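Local coordinates for competence protein ComEA-related protein (Thermus thermophilus, PDB 2DUY), which is of unknown function but carries helix-hairpin-helix motifs and probably binds DNA, at residues T17-L21 with N22-L26; M30-P33 with G34-P37; L56-K59 with G60-P63. All coordinates share one frame; numbering follows the deposited sequence.

In the fold
The three contacts follow one another along a single small helix-hairpin-helix domain. Contact 1 is the turn that leaves strand 19-20 and leads into helix 26-29; contacts 2 and 3 are the hairpins that run into helices 37-45 and 63-69. Contact 1 touches contact 2 through Val-19 CG2 and Leu-32 CD2, 4.1 Å apart, an apolar link between strand and first hairpin. Contacts 2 and 3 share a Gly-Ile-Gly-Pro sequence and a type II turn; their centres are about 13 Å apart and their nearest atoms about 5 Å. Contacts 1 and 3 lie on opposite sides of the chain's centre, with centres about 17 Å apart. The two hairpins are the likelier DNA-facing elements, judging from the family.

Contact 1: residues T17-L21 with N22-L26; sequences TPVSL and NEASL
Ser-20 takes hold of the chain that follows it with two oxygens at once, its hydroxyl and its carbonyl. The carbonyl accepts the N-H of Ala-24, with Ser-20 O and Ala-24 N 3.0 Å apart and an angle of 152° at the hydrogen. The N-H of Glu-23 bonds to the side chain, Glu-23 N lying 3.0 Å from Ser-20 OG, and makes only a weak bond to Ser-20 O. A further weak bond runs from Asn-22 N to Ser-20 OG. This pairing of side-chain and main-chain acceptors on one serine is an ST motif, with OG accepting from the third residue on and O from the fourth. It depends on OG standing anti to the backbone N (chi1 170°), a setting that brings the oxygen within reach of the N-H groups of Asn-22 and Glu-23. The hydroxyl is also bonded to Pro-75 O, so it serves both strand end and turn. With an alanine here the hydroxyl is gone, which is likely to leave Glu-23 N without its closer acceptor and Pro-75 O without its partner. On the apolar side, Val-19 CG1 meets the methyl of Ala-24, with CB of Ala-24 3.6 Å from CG1. Asn-22 turns its amide elsewhere, OD1 accepting Tyr-49 N, while Arg-47 bonds the carbonyls of Leu-21 and Ala-24. Next along the chain, Ser-25 is the N-cap of helix 26-29. Behind the turn, strand 19-20 pairs in parallel with strand 73-74 through backbone bonds of Val-19 and Leu-21 to Arg-74, and Leu-21 packs on Leu-73.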
ATOM      1  N   THR A  17      -9.642   3.329   6.248  1.00 35.60           N
ATOM      2  CA  THR A  17      -9.671   2.172   5.356  1.00 31.76           C
ATOM      3  C   THR A  17     -10.955   2.128   4.535  1.00 29.63           C
ATOM      4  O   THR A  17     -12.003   2.575   5.000  1.00 29.94           O
ATOM      5  CB  THR A  17      -9.606   0.878   6.166  1.00 33.31           C
ATOM      6  OG1 THR A  17     -10.736   0.829   7.046  1.00 33.64           O
ATOM      7  CG2 THR A  17      -8.330   0.821   6.995  1.00 32.51           C
ATOM      8  N   PRO A  18     -10.890   1.601   3.296  1.00 26.97           N
ATOM      9  CA  PRO A  18      -9.676   1.069   2.663  1.00 25.46           C
ATOM     10  C   PRO A  18      -8.726   2.216   2.312  1.00 25.57           C
ATOM     11  O   PRO A  18      -9.175   3.310   1.972  1.00 26.11           O
ATOM     12  CB  PRO A  18     -10.213   0.373   1.410  1.00 26.21           C
ATOM     13  CG  PRO A  18     -11.602  -0.043   1.820  1.00 27.02           C
ATOM     14  CD  PRO A  18     -12.088   1.196   2.541  1.00 27.45           C
ATOM     15  N   VAL A  19      -7.424   1.959   2.396  1.00 23.18           N
ATOM     16  CA  VAL A  19      -6.404   2.966   2.098  1.00 21.67           C
ATOM     17  C   VAL A  19      -6.155   3.022   0.590  1.00 21.15           C
ATOM     18  O   VAL A  19      -5.982   1.979  -0.044  1.00 19.11           O
ATOM     19  CB  VAL A  19      -5.076   2.625   2.815  1.00 23.74           C
ATOM     20  CG1 VAL A  19      -4.003   3.636   2.444  1.00 24.18           C
ATOM     21  CG2 VAL A  19      -5.287   2.610   4.327  1.00 25.41           C
ATOM     22  N   SER A  20      -6.140   4.234   0.031  1.00 19.92           N
ATOM     23  CA  SER A  20      -5.915   4.442  -1.404  1.00 18.83           C
ATOM     24  C   SER A  20      -4.433   4.397  -1.770  1.00 18.65           C
ATOM     25  O   SER A  20      -3.644   5.190  -1.252  1.00 17.63           O
ATOM     26  CB  SER A  20      -6.478   5.798  -1.839  1.00 20.29           C
ATOM     27  OG  SER A  20      -6.067   6.112  -3.164  1.00 18.49           O
ATOM     28  N   LEU A  21      -4.061   3.485  -2.667  1.00 14.87           N
ATOM     29  CA  LEU A  21      -2.672   3.368  -3.081  1.00 15.38           C
ATOM     30  C   LEU A  21      -2.207   4.642  -3.761  1.00 14.75           C
ATOM     31  O   LEU A  21      -1.047   5.007  -3.649  1.00 15.04           O
ATOM     32  CB  LEU A  21      -2.463   2.186  -4.052  1.00 15.14           C
ATOM     33  CG  LEU A  21      -2.553   0.795  -3.416  1.00 19.43           C
ATOM     34  CD1 LEU A  21      -2.385  -0.265  -4.479  1.00 19.04           C
ATOM     35  CD2 LEU A  21      -1.473   0.653  -2.341  1.00 19.80           C
ATOM     36  N   ASN A  22      -3.127   5.315  -4.441  1.00 15.93           N
ATOM     37  CA  ASN A  22      -2.805   6.535  -5.178  1.00 14.67           C
ATOM     38  C   ASN A  22      -2.831   7.834  -4.394  1.00 16.55           C
ATOM     39  O   ASN A  22      -2.124   8.787  -4.737  1.00 16.53           O
ATOM     40  CB  ASN A  22      -3.765   6.701  -6.357  1.00 15.36           C
ATOM     41  CG  ASN A  22      -3.446   5.770  -7.501  1.00 15.46           C
ATOM     42  OD1 ASN A  22      -2.287   5.417  -7.718  1.00 15.65           O
ATOM     43  ND2 ASN A  22      -4.471   5.389  -8.264  1.00 15.53           N
ATOM     44  N   GLU A  23      -3.630   7.876  -3.336  1.00 16.94           N
ATOM     45  CA  GLU A  23      -3.783   9.115  -2.588  1.00 17.40           C
ATOM     46  C   GLU A  23      -3.272   9.186  -1.153  1.00 18.08           C
ATOM     47  O   GLU A  23      -3.191  10.272  -0.581  1.00 19.41           O
ATOM     48  CB  GLU A  23      -5.261   9.517  -2.647  1.00 20.45           C
ATOM     49  CG  GLU A  23      -5.806   9.564  -4.076  1.00 27.87           C
ATOM     50  CD  GLU A  23      -7.286   9.888  -4.137  1.00 34.33           C
ATOM     51  OE1 GLU A  23      -8.057   9.279  -3.367  1.00 38.63           O
ATOM     52  OE2 GLU A  23      -7.680  10.742  -4.964  1.00 38.08           O
ATOM     53  N   ALA A  24      -2.919   8.052  -0.562  1.00 16.19           N
ATOM     54  CA  ALA A  24      -2.426   8.057   0.814  1.00 19.00           C
ATOM     55  C   ALA A  24      -1.082   8.759   0.976  1.00 18.45           C
ATOM     56  O   ALA A  24      -0.272   8.795   0.052  1.00 19.03           O
ATOM     57  CB  ALA A  24      -2.311   6.630   1.321  1.00 20.06           C
ATOM     58  N   SER A  25      -0.853   9.311   2.166  1.00 20.14           N
ATOM     59  CA  SER A  25       0.401   9.979   2.495  1.00 19.29           C
ATOM     60  C   SER A  25       1.354   8.869   2.928  1.00 19.87           C
ATOM     61  O   SER A  25       0.919   7.746   3.165  1.00 21.52           O
ATOM     62  CB  SER A  25       0.206  10.920   3.674  1.00 19.50           C
ATOM     63  OG  SER A  25      -0.067  10.162   4.836  1.00 20.08           O
ATOM     64  N   LEU A  26       2.638   9.183   3.057  1.00 20.82           N
ATOM     65  CA  LEU A  26       3.614   8.176   3.461  1.00 20.16           C
ATOM     66  C   LEU A  26       3.234   7.524   4.790  1.00 21.40           C
ATOM     67  O   LEU A  26       3.298   6.306   4.926  1.00 20.76           O
ATOM     68  CB  LEU A  26       5.006   8.793   3.585  1.00 20.18           C
ATOM     69  CG  LEU A  26       6.130   7.757   3.677  1.00 20.61           C
ATOM     70  CD1 LEU A  26       6.459   7.230   2.271  1.00 21.00           C
ATOM     71  CD2 LEU A  26       7.354   8.381   4.325  1.00 22.12           C
TER

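Contact 2: residues M30-P33 with G34-P37; sequences MALP and GIGP
Met-30, present as selenomethionine, lays its terminal methyl over the face of the Pro-37 ring, and the two side chains cross at about a right angle. The approach is close: CE of Met-30 lies 3.5 Å from CD of Pro-37, tighter than usual van der Waals contact, and 3.6 Å from CB of Pro-37 across the same ring. The bend at the end of the selenomethionine chain explains the placing. After a fully extended chi2, chi3 of 69° turns CE over the ring, while SE remains near CA of Pro-37 at 3.8 Å. The second pair is Leu-32 with Ile-35, which meet near their backbones: Leu-32 CB and Ile-35 CG1 are 3.8 Å apart. Ile-35 sets CG1 beside its backbone N, where it faces Leu-32 CB, and sends CG2 anti to that N. Both residues are buried and also touch Leu-69 of helix 63-69; Met-30 and Ile-35 share Ala-40 of helix 37-45. The limbs 30-33 and 34-37 run 168° apart, reversed by a type II turn whose first and last residues, Leu-32 and Ile-35, are this second pair. The turn is closed by Ile-35 N to Leu-32 O at 3.1 Å. At Gly-34 the positive phi fits this turn, since a beta carbon there would collide with the preceding carbonyl of Pro-33. This is the hairpin of a helix-hairpin-helix motif, and Gly-36 is the N-cap of helix 37-45. The chemistry is thus one main-chain hydrogen bond, made by the same residues as one apolar pair, a CA-H...O approach of Met-30 CA to Ile-35 O at 3.6 Å, and a second apolar pair beyond it where Met-30 meets Pro-37. No ionic pair crosses it, consistent with a hairpin shaped mainly by its turn and by carbon packing.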
HETATM    1  N   MSE A  30       2.333   3.706   5.830  1.00 19.40           N
HETATM    2  CA  MSE A  30       3.126   3.046   6.857  1.00 20.31           C
HETATM    3  C   MSE A  30       2.268   2.420   7.960  1.00 20.90           C
HETATM    4  O   MSE A  30       2.779   1.710   8.827  1.00 22.30           O
HETATM    5  CB  MSE A  30       4.143   4.035   7.437  1.00 20.74           C
HETATM    6  CG  MSE A  30       5.260   4.358   6.450  1.00 23.61           C
HETATM    7 SE   MSE A  30       6.571   5.639   7.095  1.00 33.33          SE
HETATM    8  CE  MSE A  30       7.412   4.548   8.454  1.00 31.01           C
ATOM      9  N   ALA A  31       0.963   2.673   7.928  1.00 21.95           N
ATOM     10  CA  ALA A  31       0.063   2.091   8.925  1.00 22.33           C
ATOM     11  C   ALA A  31      -0.365   0.692   8.471  1.00 22.37           C
ATOM     12  O   ALA A  31      -0.917  -0.079   9.254  1.00 23.47           O
ATOM     13  CB  ALA A  31      -1.170   2.980   9.121  1.00 22.48           C
ATOM     14  N   LEU A  32      -0.098   0.371   7.206  1.00 22.31           N
ATOM     15  CA  LEU A  32      -0.452  -0.930   6.643  1.00 21.87           C
ATOM     16  C   LEU A  32       0.480  -2.020   7.137  1.00 21.41           C
ATOM     17  O   LEU A  32       1.684  -1.818   7.276  1.00 22.22           O
ATOM     18  CB  LEU A  32      -0.393  -0.898   5.116  1.00 21.27           C
ATOM     19  CG  LEU A  32      -1.379   0.032   4.415  1.00 19.38           C
ATOM     20  CD1 LEU A  32      -0.933   0.259   2.985  1.00 19.07           C
ATOM     21  CD2 LEU A  32      -2.772  -0.566   4.467  1.00 21.10           C
ATOM     22  N   PRO A  33      -0.072  -3.208   7.392  1.00 22.12           N
ATOM     23  CA  PRO A  33       0.743  -4.322   7.872  1.00 23.57           C
ATOM     24  C   PRO A  33       1.871  -4.699   6.916  1.00 23.09           C
ATOM     25  O   PRO A  33       1.640  -4.986   5.742  1.00 25.23           O
ATOM     26  CB  PRO A  33      -0.284  -5.439   8.056  1.00 23.48           C
ATOM     27  CG  PRO A  33      -1.313  -5.126   7.013  1.00 24.60           C
ATOM     28  CD  PRO A  33      -1.459  -3.629   7.146  1.00 23.40           C
ATOM     29  N   GLY A  34       3.097  -4.680   7.421  1.00 23.07           N
ATOM     30  CA  GLY A  34       4.235  -5.047   6.599  1.00 23.79           C
ATOM     31  C   GLY A  34       4.831  -3.939   5.755  1.00 22.47           C
ATOM     32  O   GLY A  34       5.785  -4.171   5.017  1.00 24.96           O
ATOM     33  N   ILE A  35       4.289  -2.731   5.863  1.00 21.76           N
ATOM     34  CA  ILE A  35       4.802  -1.607   5.082  1.00 20.00           C
ATOM     35  C   ILE A  35       5.599  -0.637   5.937  1.00 20.68           C
ATOM     36  O   ILE A  35       5.053   0.027   6.816  1.00 21.95           O
ATOM     37  CB  ILE A  35       3.655  -0.832   4.402  1.00 19.11           C
ATOM     38  CG1 ILE A  35       2.897  -1.765   3.457  1.00 19.72           C
ATOM     39  CG2 ILE A  35       4.216   0.375   3.642  1.00 18.98           C
ATOM     40  CD1 ILE A  35       3.782  -2.494   2.462  1.00 19.26           C
ATOM     41  N   GLY A  36       6.895  -0.568   5.667  1.00 20.36           N
ATOM     42  CA  GLY A  36       7.771   0.320   6.403  1.00 21.97           C
ATOM     43  C   GLY A  36       8.058   1.568   5.589  1.00 22.80           C
ATOM     44  O   GLY A  36       7.450   1.779   4.539  1.00 20.88           O
ATOM     45  N   PRO A  37       8.985   2.416   6.044  1.00 23.79           N
ATOM     46  CA  PRO A  37       9.308   3.639   5.306  1.00 23.69           C
ATOM     47  C   PRO A  37       9.875   3.425   3.905  1.00 22.83           C
ATOM     48  O   PRO A  37       9.624   4.225   3.010  1.00 24.09           O
ATOM     49  CB  PRO A  37      10.284   4.354   6.239  1.00 23.34           C
ATOM     50  CG  PRO A  37      10.948   3.224   6.961  1.00 25.51           C
ATOM     51  CD  PRO A  37       9.793   2.315   7.272  1.00 25.58           C
TER

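Contact 3: residues L56-K59 with G60-P63; sequences LKVK and GIGP
Ile-61 N donates to Val-58 O over 3.3 Å with an angle of 164° at the hydrogen, closing a type II turn. This is the hairpin of the second helix-hairpin-helix motif, leading from the 3-10 segment that ends at Lys-57 into helix 63-69, with Gly-62 at the N-cap. Gly-60 takes the left-handed corner of the turn (phi 100°), where a beta carbon would run into the carbonyl of Lys-59. The buried Val-58 and Ile-61 pack together, their side chains meeting at a slant. The delta methyl does the touching: Ile-61 CD1 is 3.7 Å from Val-58 CB and 3.8 Å from Val-58 CG1. A fully extended chi2 on Ile-61 carries CD1 that far, against both CB and the CG1 branch of the valine. The buried pair rests on helix 37-45, Ile-61 touching Leu-39 and Ile-43, and Val-58 touching Arg-42, whose guanidinium also bonds to Lys-59 O. At the exposed edge Leu-56 reaches across with its CD2 methyl, which comes 3.6 Å from Ile-61 O. That methyl makes only a loose approach to the proline ring, with Leu-56 CD2 and Pro-63 CG 4.4 Å apart. Beside the turn, between the two limbs, the oxygen of a water lies 2.9 Å from Leu-56 O and 2.7 Å from Ile-61 O, placed to donate to either, though with more acceptors in reach than protons.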
ATOM      1  N   LEU A  56       2.386  -5.085  -7.547  1.00 14.13           N
ATOM      2  CA  LEU A  56       3.441  -6.057  -7.812  1.00 16.05           C
ATOM      3  C   LEU A  56       4.603  -5.426  -8.581  1.00 16.79           C
ATOM      4  O   LEU A  56       5.637  -6.071  -8.776  1.00 17.74           O
ATOM      5  CB  LEU A  56       2.896  -7.270  -8.580  1.00 15.47           C
ATOM      6  CG  LEU A  56       2.007  -8.194  -7.738  1.00 16.11           C
ATOM      7  CD1 LEU A  56       1.481  -9.342  -8.585  1.00 14.26           C
ATOM      8  CD2 LEU A  56       2.832  -8.738  -6.560  1.00 15.87           C
ATOM      9  N   LYS A  57       4.447  -4.178  -9.019  1.00 15.15           N
ATOM     10  CA  LYS A  57       5.551  -3.517  -9.718  1.00 15.34           C
ATOM     11  C   LYS A  57       6.527  -2.905  -8.714  1.00 14.43           C
ATOM     12  O   LYS A  57       7.617  -2.479  -9.087  1.00 15.56           O
ATOM     13  CB  LYS A  57       5.051  -2.406 -10.643  1.00 17.60           C
ATOM     14  CG  LYS A  57       4.586  -1.148  -9.937  1.00 19.67           C
ATOM     15  CD  LYS A  57       4.381  -0.020 -10.941  1.00 23.51           C
ATOM     16  CE  LYS A  57       3.069   0.698 -10.716  1.00 24.55           C
ATOM     17  NZ  LYS A  57       2.867   1.787 -11.721  1.00 23.82           N
ATOM     18  N   VAL A  58       6.140  -2.876  -7.441  1.00 14.08           N
ATOM     19  CA  VAL A  58       6.985  -2.286  -6.405  1.00 14.67           C
ATOM     20  C   VAL A  58       7.988  -3.292  -5.865  1.00 16.72           C
ATOM     21  O   VAL A  58       7.611  -4.388  -5.456  1.00 15.24           O
ATOM     22  CB  VAL A  58       6.142  -1.766  -5.231  1.00 15.52           C
ATOM     23  CG1 VAL A  58       7.048  -1.135  -4.184  1.00 14.72           C
ATOM     24  CG2 VAL A  58       5.128  -0.757  -5.736  1.00 13.75           C
ATOM     25  N   LYS A  59       9.265  -2.919  -5.868  1.00 17.98           N
ATOM     26  CA  LYS A  59      10.293  -3.832  -5.381  1.00 19.56           C
ATOM     27  C   LYS A  59      10.059  -4.094  -3.904  1.00 21.07           C
ATOM     28  O   LYS A  59       9.877  -3.162  -3.124  1.00 20.92           O
ATOM     29  CB  LYS A  59      11.689  -3.234  -5.596  1.00 19.72           C
ATOM     30  CG  LYS A  59      12.842  -4.200  -5.317  1.00 23.38           C
ATOM     31  CD  LYS A  59      14.188  -3.578  -5.719  1.00 25.85           C
ATOM     32  CE  LYS A  59      15.312  -4.613  -5.783  1.00 28.65           C
ATOM     33  NZ  LYS A  59      15.583  -5.258  -4.470  1.00 30.46           N
ATOM     34  N   GLY A  60      10.040  -5.368  -3.525  1.00 22.61           N
ATOM     35  CA  GLY A  60       9.844  -5.707  -2.128  1.00 23.53           C
ATOM     36  C   GLY A  60       8.454  -6.142  -1.715  1.00 23.47           C
ATOM     37  O   GLY A  60       8.262  -6.585  -0.583  1.00 24.29           O
ATOM     38  N   ILE A  61       7.478  -6.008  -2.606  1.00 24.10           N
ATOM     39  CA  ILE A  61       6.116  -6.412  -2.285  1.00 24.23           C
ATOM     40  C   ILE A  61       5.778  -7.723  -2.990  1.00 26.66           C
ATOM     41  O   ILE A  61       5.257  -7.734  -4.103  1.00 27.27           O
ATOM     42  CB  ILE A  61       5.096  -5.324  -2.685  1.00 23.78           C
ATOM     43  CG1 ILE A  61       5.340  -4.065  -1.844  1.00 22.87           C
ATOM     44  CG2 ILE A  61       3.682  -5.822  -2.454  1.00 22.81           C
ATOM     45  CD1 ILE A  61       4.385  -2.916  -2.140  1.00 26.85           C
ATOM     46  N   GLY A  62       6.100  -8.826  -2.327  1.00 28.19           N
ATOM     47  CA  GLY A  62       5.830 -10.133  -2.893  1.00 29.77           C
ATOM     48  C   GLY A  62       4.358 -10.475  -2.791  1.00 29.00           C
ATOM     49  O   GLY A  62       3.600  -9.772  -2.126  1.00 29.46           O
ATOM     50  N   PRO A  63       3.918 -11.555  -3.444  1.00 29.74           N
ATOM     51  CA  PRO A  63       2.515 -11.968  -3.408  1.00 27.58           C
ATOM     52  C   PRO A  63       1.994 -12.236  -1.999  1.00 25.59           C
ATOM     53  O   PRO A  63       0.829 -12.003  -1.717  1.00 24.20           O
ATOM     54  CB  PRO A  63       2.509 -13.221  -4.278  1.00 29.38           C
ATOM     55  CG  PRO A  63       3.561 -12.910  -5.289  1.00 31.08           C
ATOM     56  CD  PRO A  63       4.671 -12.361  -4.423  1.00 30.29           C
TER
HETATM   57  O   HOH W   1       6.674  -7.151  -6.302  1.00 27.39           O